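Local coordinates for protein acyl-coenzyme A oxidase 1 (Yarrowia lipolytica, PDB 5Y9D) that uses FAD to oxidise acyl-CoA to trans-2-enoyl-CoA, passing the electrons to oxygen to give hydrogen peroxide in peroxisomal fatty acid beta-oxidation, at residues 330-341 against 350-361. Residues are numbered along the deposited sequence; the frame is centred on the assembly and turned at random.
Sequences ALRYACVRRQFG and KIIDYPYHQRRL. With FAD (flavin-adenine dinucleotide), chain D.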
# COMPACT_ATOMS: atom_id res chain seq x y z
N ALA A 330 12.84 -2.15 -9.75
CA ALA A 330 13.26 -0.84 -9.24
C ALA A 330 14.77 -0.55 -9.36
O ALA A 330 15.15 0.52 -9.81
CB ALA A 330 12.81 -0.70 -7.80
N LEU A 331 15.61 -1.49 -8.93
CA LEU A 331 17.03 -1.28 -8.87
C LEU A 331 17.69 -1.32 -10.24
O LEU A 331 18.69 -0.63 -10.44
CB LEU A 331 17.73 -2.31 -7.96
CG LEU A 331 17.50 -2.17 -6.45
CD1 LEU A 331 18.07 -3.38 -5.73
CD2 LEU A 331 18.10 -0.88 -5.91
N ARG A 332 17.19 -2.14 -11.17
CA ARG A 332 17.67 -2.05 -12.56
C ARG A 332 17.28 -0.71 -13.22
O ARG A 332 18.04 -0.14 -13.99
CB ARG A 332 17.18 -3.20 -13.42
CG ARG A 332 17.95 -4.52 -13.27
CD ARG A 332 17.18 -5.63 -13.97
NE ARG A 332 17.88 -6.89 -13.85
CZ ARG A 332 17.45 -8.07 -14.29
NH1 ARG A 332 16.29 -8.19 -14.93
NH2 ARG A 332 18.20 -9.14 -14.09
N TYR A 333 16.08 -0.24 -12.91
CA TYR A 333 15.65 1.05 -13.35
C TYR A 333 16.49 2.16 -12.72
O TYR A 333 16.74 3.14 -13.40
CB TYR A 333 14.17 1.27 -13.04
CG TYR A 333 13.64 2.55 -13.60
CD1 TYR A 333 13.66 2.78 -14.95
CD2 TYR A 333 13.08 3.54 -12.77
CE1 TYR A 333 13.16 3.96 -15.48
CE2 TYR A 333 12.57 4.71 -13.30
CZ TYR A 333 12.63 4.92 -14.66
OH TYR A 333 12.12 6.08 -15.22
N ALA A 334 16.92 2.00 -11.46
CA ALA A 334 17.71 3.03 -10.75
C ALA A 334 19.07 3.22 -11.37
O ALA A 334 19.61 4.33 -11.40
CB ALA A 334 17.91 2.65 -9.28
N CYS A 335 19.65 2.13 -11.80
CA CYS A 335 20.90 2.15 -12.50
C CYS A 335 20.84 2.78 -13.90
O CYS A 335 21.87 3.03 -14.48
CB CYS A 335 21.41 0.73 -12.65
SG CYS A 335 21.83 -0.06 -11.10
N VAL A 336 19.67 3.00 -14.45
CA VAL A 336 19.62 3.61 -15.78
C VAL A 336 18.91 4.97 -15.83
O VAL A 336 19.22 5.79 -16.66
CB VAL A 336 19.04 2.65 -16.84
CG1 VAL A 336 20.01 1.50 -17.08
CG2 VAL A 336 17.66 2.13 -16.47
N ARG A 337 17.99 5.21 -14.91
CA ARG A 337 17.27 6.47 -14.88
C ARG A 337 18.18 7.60 -14.39
O ARG A 337 18.97 7.41 -13.46
CB ARG A 337 16.04 6.30 -13.99
CG ARG A 337 15.23 7.53 -13.80
CD ARG A 337 14.74 8.10 -15.09
NE ARG A 337 13.68 9.06 -14.83
CZ ARG A 337 12.80 9.45 -15.72
NH1 ARG A 337 12.85 8.97 -16.94
NH2 ARG A 337 11.84 10.32 -15.39
N ARG A 338 18.11 8.73 -15.08
CA ARG A 338 18.87 9.89 -14.69
C ARG A 338 17.93 11.06 -14.44
O ARG A 338 17.09 11.36 -15.25
CB ARG A 338 19.89 10.26 -15.76
CG ARG A 338 20.96 9.24 -16.06
CD ARG A 338 21.71 9.68 -17.30
NE ARG A 338 22.73 8.76 -17.77
CZ ARG A 338 23.92 8.63 -17.22
NH1 ARG A 338 24.24 9.34 -16.16
NH2 ARG A 338 24.79 7.78 -17.70
N GLN A 339 18.06 11.69 -13.30
CA GLN A 339 17.37 12.94 -13.04
C GLN A 339 18.27 13.90 -12.27
O GLN A 339 18.75 13.56 -11.22
CB GLN A 339 16.06 12.67 -12.32
CG GLN A 339 14.92 13.59 -12.70
CD GLN A 339 14.40 13.41 -14.10
OE1 GLN A 339 14.94 12.69 -14.90
NE2 GLN A 339 13.33 14.10 -14.40
N PHE A 340 18.50 15.10 -12.82
CA PHE A 340 19.15 16.24 -12.15
C PHE A 340 20.67 16.40 -12.12
O PHE A 340 21.17 17.36 -11.60
CB PHE A 340 18.66 16.36 -10.71
CG PHE A 340 17.25 16.78 -10.58
CD1 PHE A 340 16.88 18.07 -10.85
CD2 PHE A 340 16.29 15.89 -10.18
CE1 PHE A 340 15.58 18.46 -10.74
CE2 PHE A 340 14.98 16.27 -10.07
CZ PHE A 340 14.63 17.56 -10.35
N GLY A 341 21.41 15.48 -12.70
CA GLY A 341 22.86 15.50 -12.59
C GLY A 341 23.73 16.43 -13.44
O GLY A 341 23.24 17.16 -14.28
N LYS A 350 22.51 9.37 -12.40
CA LYS A 350 21.78 8.11 -12.22
C LYS A 350 21.15 8.02 -10.84
O LYS A 350 21.87 8.11 -9.85
CB LYS A 350 22.77 6.96 -12.36
CG LYS A 350 23.17 6.70 -13.80
CD LYS A 350 24.58 6.12 -13.91
CE LYS A 350 24.75 4.80 -13.19
NZ LYS A 350 24.95 3.69 -14.16
N ILE A 351 19.83 7.81 -10.76
CA ILE A 351 19.19 7.94 -9.46
C ILE A 351 19.85 7.05 -8.39
O ILE A 351 19.94 7.46 -7.24
CB ILE A 351 17.64 7.80 -9.49
CG1 ILE A 351 17.16 6.45 -10.04
CG2 ILE A 351 17.02 8.92 -10.28
CD1 ILE A 351 15.64 6.39 -10.20
N ILE A 352 20.35 5.90 -8.79
CA ILE A 352 21.09 4.98 -7.90
C ILE A 352 22.38 5.55 -7.32
O ILE A 352 22.90 5.02 -6.35
CB ILE A 352 21.49 3.69 -8.67
CG1 ILE A 352 21.88 2.53 -7.73
CG2 ILE A 352 22.66 3.98 -9.61
CD1 ILE A 352 20.91 2.27 -6.60
N ASP A 353 22.94 6.59 -7.94
CA ASP A 353 24.13 7.24 -7.38
C ASP A 353 23.76 8.28 -6.28
O ASP A 353 24.63 8.65 -5.49
CB ASP A 353 24.99 7.87 -8.50
CG ASP A 353 25.82 6.83 -9.26
OD1 ASP A 353 26.26 5.86 -8.66
OD2 ASP A 353 26.05 6.99 -10.48
N TYR A 354 22.50 8.74 -6.22
CA TYR A 354 22.08 9.60 -5.09
C TYR A 354 21.95 8.76 -3.82
O TYR A 354 21.20 7.82 -3.80
CB TYR A 354 20.72 10.24 -5.34
CG TYR A 354 20.66 11.28 -6.41
CD1 TYR A 354 21.58 12.32 -6.47
CD2 TYR A 354 19.65 11.26 -7.37
CE1 TYR A 354 21.49 13.30 -7.44
CE2 TYR A 354 19.56 12.22 -8.35
CZ TYR A 354 20.48 13.25 -8.38
OH TYR A 354 20.42 14.22 -9.40
N PRO A 355 22.68 9.10 -2.75
CA PRO A 355 22.62 8.33 -1.48
C PRO A 355 21.25 8.05 -0.83
O PRO A 355 21.09 6.98 -0.20
CB PRO A 355 23.49 9.15 -0.53
CG PRO A 355 24.48 9.82 -1.43
CD PRO A 355 23.80 10.06 -2.77
N TYR A 356 20.27 8.93 -0.98
CA TYR A 356 18.95 8.65 -0.40
C TYR A 356 18.23 7.47 -1.07
O TYR A 356 17.54 6.69 -0.40
CB TYR A 356 17.99 9.87 -0.38
CG TYR A 356 16.91 9.66 0.67
CD1 TYR A 356 17.25 9.49 2.01
CD2 TYR A 356 15.57 9.57 0.31
CE1 TYR A 356 16.28 9.26 2.97
CE2 TYR A 356 14.59 9.35 1.28
CZ TYR A 356 14.95 9.20 2.60
OH TYR A 356 13.99 8.97 3.58
N HIS A 357 18.40 7.36 -2.37
CA HIS A 357 17.76 6.32 -3.16
C HIS A 357 18.35 4.98 -2.75
O HIS A 357 17.64 3.99 -2.68
CB HIS A 357 17.97 6.61 -4.64
CG HIS A 357 16.94 5.99 -5.53
ND1 HIS A 357 15.73 6.59 -5.80
CD2 HIS A 357 16.95 4.84 -6.24
CE1 HIS A 357 15.03 5.83 -6.62
NE2 HIS A 357 15.75 4.76 -6.90
N GLN A 358 19.64 4.98 -2.45
CA GLN A 358 20.29 3.78 -1.98
C GLN A 358 19.66 3.36 -0.66
O GLN A 358 19.25 2.19 -0.47
CB GLN A 358 21.79 4.03 -1.78
CG GLN A 358 22.51 4.54 -3.02
CD GLN A 358 24.01 4.61 -2.85
OE1 GLN A 358 24.54 4.44 -1.76
NE2 GLN A 358 24.70 4.89 -3.93
N ARG A 359 19.52 4.29 0.26
CA ARG A 359 18.94 3.91 1.53
C ARG A 359 17.43 3.57 1.40
O ARG A 359 16.90 2.83 2.21
CB ARG A 359 19.26 4.92 2.62
CG ARG A 359 18.17 5.90 2.92
CD ARG A 359 18.65 6.93 3.93
NE ARG A 359 18.94 6.36 5.25
CZ ARG A 359 20.15 6.25 5.80
NH1 ARG A 359 20.27 5.73 7.01
NH2 ARG A 359 21.24 6.64 5.16
N ARG A 360 16.73 4.07 0.39
CA ARG A 360 15.37 3.63 0.17
C ARG A 360 15.37 2.16 -0.24
O ARG A 360 14.55 1.38 0.27
CB ARG A 360 14.64 4.46 -0.87
CG ARG A 360 14.31 5.88 -0.44
CD ARG A 360 14.06 6.75 -1.68
NE ARG A 360 12.84 6.33 -2.35
CZ ARG A 360 12.24 6.99 -3.34
NH1 ARG A 360 12.74 8.12 -3.83
NH2 ARG A 360 11.11 6.50 -3.84
N LEU A 361 16.31 1.75 -1.11
CA LEU A 361 16.19 0.41 -1.70
C LEU A 361 17.09 -0.69 -1.17
O LEU A 361 16.64 -1.82 -1.00
CB LEU A 361 16.34 0.49 -3.21
CG LEU A 361 15.30 1.40 -3.88
CD1 LEU A 361 15.63 1.51 -5.36
CD2 LEU A 361 13.87 0.91 -3.66
PA FAD D . 11.73 11.08 -11.62
O1A FAD D . 12.61 10.45 -12.62
O2A FAD D . 11.77 12.53 -11.39
O5B FAD D . 12.04 10.34 -10.27
C5B FAD D . 12.45 8.99 -10.25
C4B FAD D . 12.79 8.57 -8.84
O4B FAD D . 14.10 9.03 -8.51
C3B FAD D . 11.83 9.18 -7.84
O3B FAD D . 11.47 8.19 -6.90
C2B FAD D . 12.62 10.28 -7.17
O2B FAD D . 12.37 10.36 -5.78
C1B FAD D . 14.06 9.91 -7.41
N9A FAD D . 14.81 11.17 -7.63
C8A FAD D . 14.66 12.01 -8.65
N7A FAD D . 15.48 13.06 -8.52
C5A FAD D . 16.17 12.90 -7.39
C6A FAD D . 17.22 13.63 -6.63
N6A FAD D . 17.71 14.78 -7.08
N1A FAD D . 17.66 13.11 -5.49
C2A FAD D . 17.19 11.96 -5.03
N3A FAD D . 16.26 11.25 -5.65
C4A FAD D . 15.72 11.65 -6.81
N1 FAD D . 2.71 15.25 -16.40
C2 FAD D . 2.21 16.25 -17.13
O2 FAD D . 2.98 17.10 -17.56
N3 FAD D . 0.93 16.36 -17.41
C4 FAD D . 0.06 15.49 -16.98
O4 FAD D . -1.12 15.62 -17.27
C4X FAD D . 0.51 14.36 -16.16
N5 FAD D . -0.33 13.44 -15.69
C5X FAD D . 0.12 12.43 -14.96
C6 FAD D . -0.78 11.50 -14.50
C7 FAD D . -0.34 10.45 -13.75
C7M FAD D . -1.33 9.44 -13.25
C8 FAD D . 1.09 10.32 -13.43
C8M FAD D . 1.56 9.17 -12.61
C9 FAD D . 2.00 11.26 -13.88
C9A FAD D . 1.56 12.31 -14.64
N10 FAD D . 2.45 13.27 -15.11
C10 FAD D . 1.94 14.30 -15.89
C1' FAD D . 3.88 13.18 -14.84
C2' FAD D . 4.20 13.31 -13.38
O2' FAD D . 4.24 14.68 -13.10
C3' FAD D . 5.57 12.71 -13.11
O3' FAD D . 5.39 11.34 -12.80
C4' FAD D . 6.31 13.37 -11.96
O4' FAD D . 6.15 14.78 -12.02
C5' FAD D . 7.80 13.10 -12.04
O5' FAD D . 8.03 11.71 -12.09
P FAD D . 9.22 11.16 -12.91
O1P FAD D . 8.73 10.01 -13.66
O2P FAD D . 9.85 12.27 -13.62
O3P FAD D . 10.22 10.63 -11.83
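The Y354 hydroxyl donates to the carbonyl of Q339, OH to O 2.6 Å, meeting the oxygen in the carbonyl plane on a lone pair, while that oxygen lies at the edge of the tyrosine ring. One face of the ring meets the FAD adenine, whose N1A sits 3.3 Å above the plane, displaced from the ring centre. A leucine in place of Y354 would probably leave the Q339 carbonyl without this donor and the adenine without an aromatic face. Beside the ribose, I351 places CG2 3.4 Å from FAD O4B and CD1 against CG of R337. That arginine, CG anti to the backbone N (chi1 177°) and the chain then bent at chi2, delivers NE at 2.8 Å to FAD O1A; NH2 binds the same oxygen, a grip that would offset the diphosphate charge. R360 bonds through NH1 to ribose O2B of FAD. The pocket illustrates how the link between two antiparallel helices, with the start of the second, can form a nucleotide site: segments 330-334 and 355-361, from helices 306-334 and 355-391 of the acyl-CoA oxidase C-alpha1 domain, run nearly antiparallel (166°). L171 O of the second subunit accepts from R337 NH1 and so positions the arginine, while T169 and S175 of that subunit bond to FAD. Behind this shell, I351 N donates to R337 O (2.9 Å), and I352 N approaches A334 O from above the carbonyl plane. K350 sends NZ to C335 O in that carbonyl's plane and into salt bridges with E32 and E36; its CG lies over a face of the R338 guanidinium, whose NH1 bonds to the E348 carbonyl and which also pairs with D28 and E32. The L331 and L361 side chains slide past each other in opposite directions, L331 CD2 3.5 Å from L361 CD1.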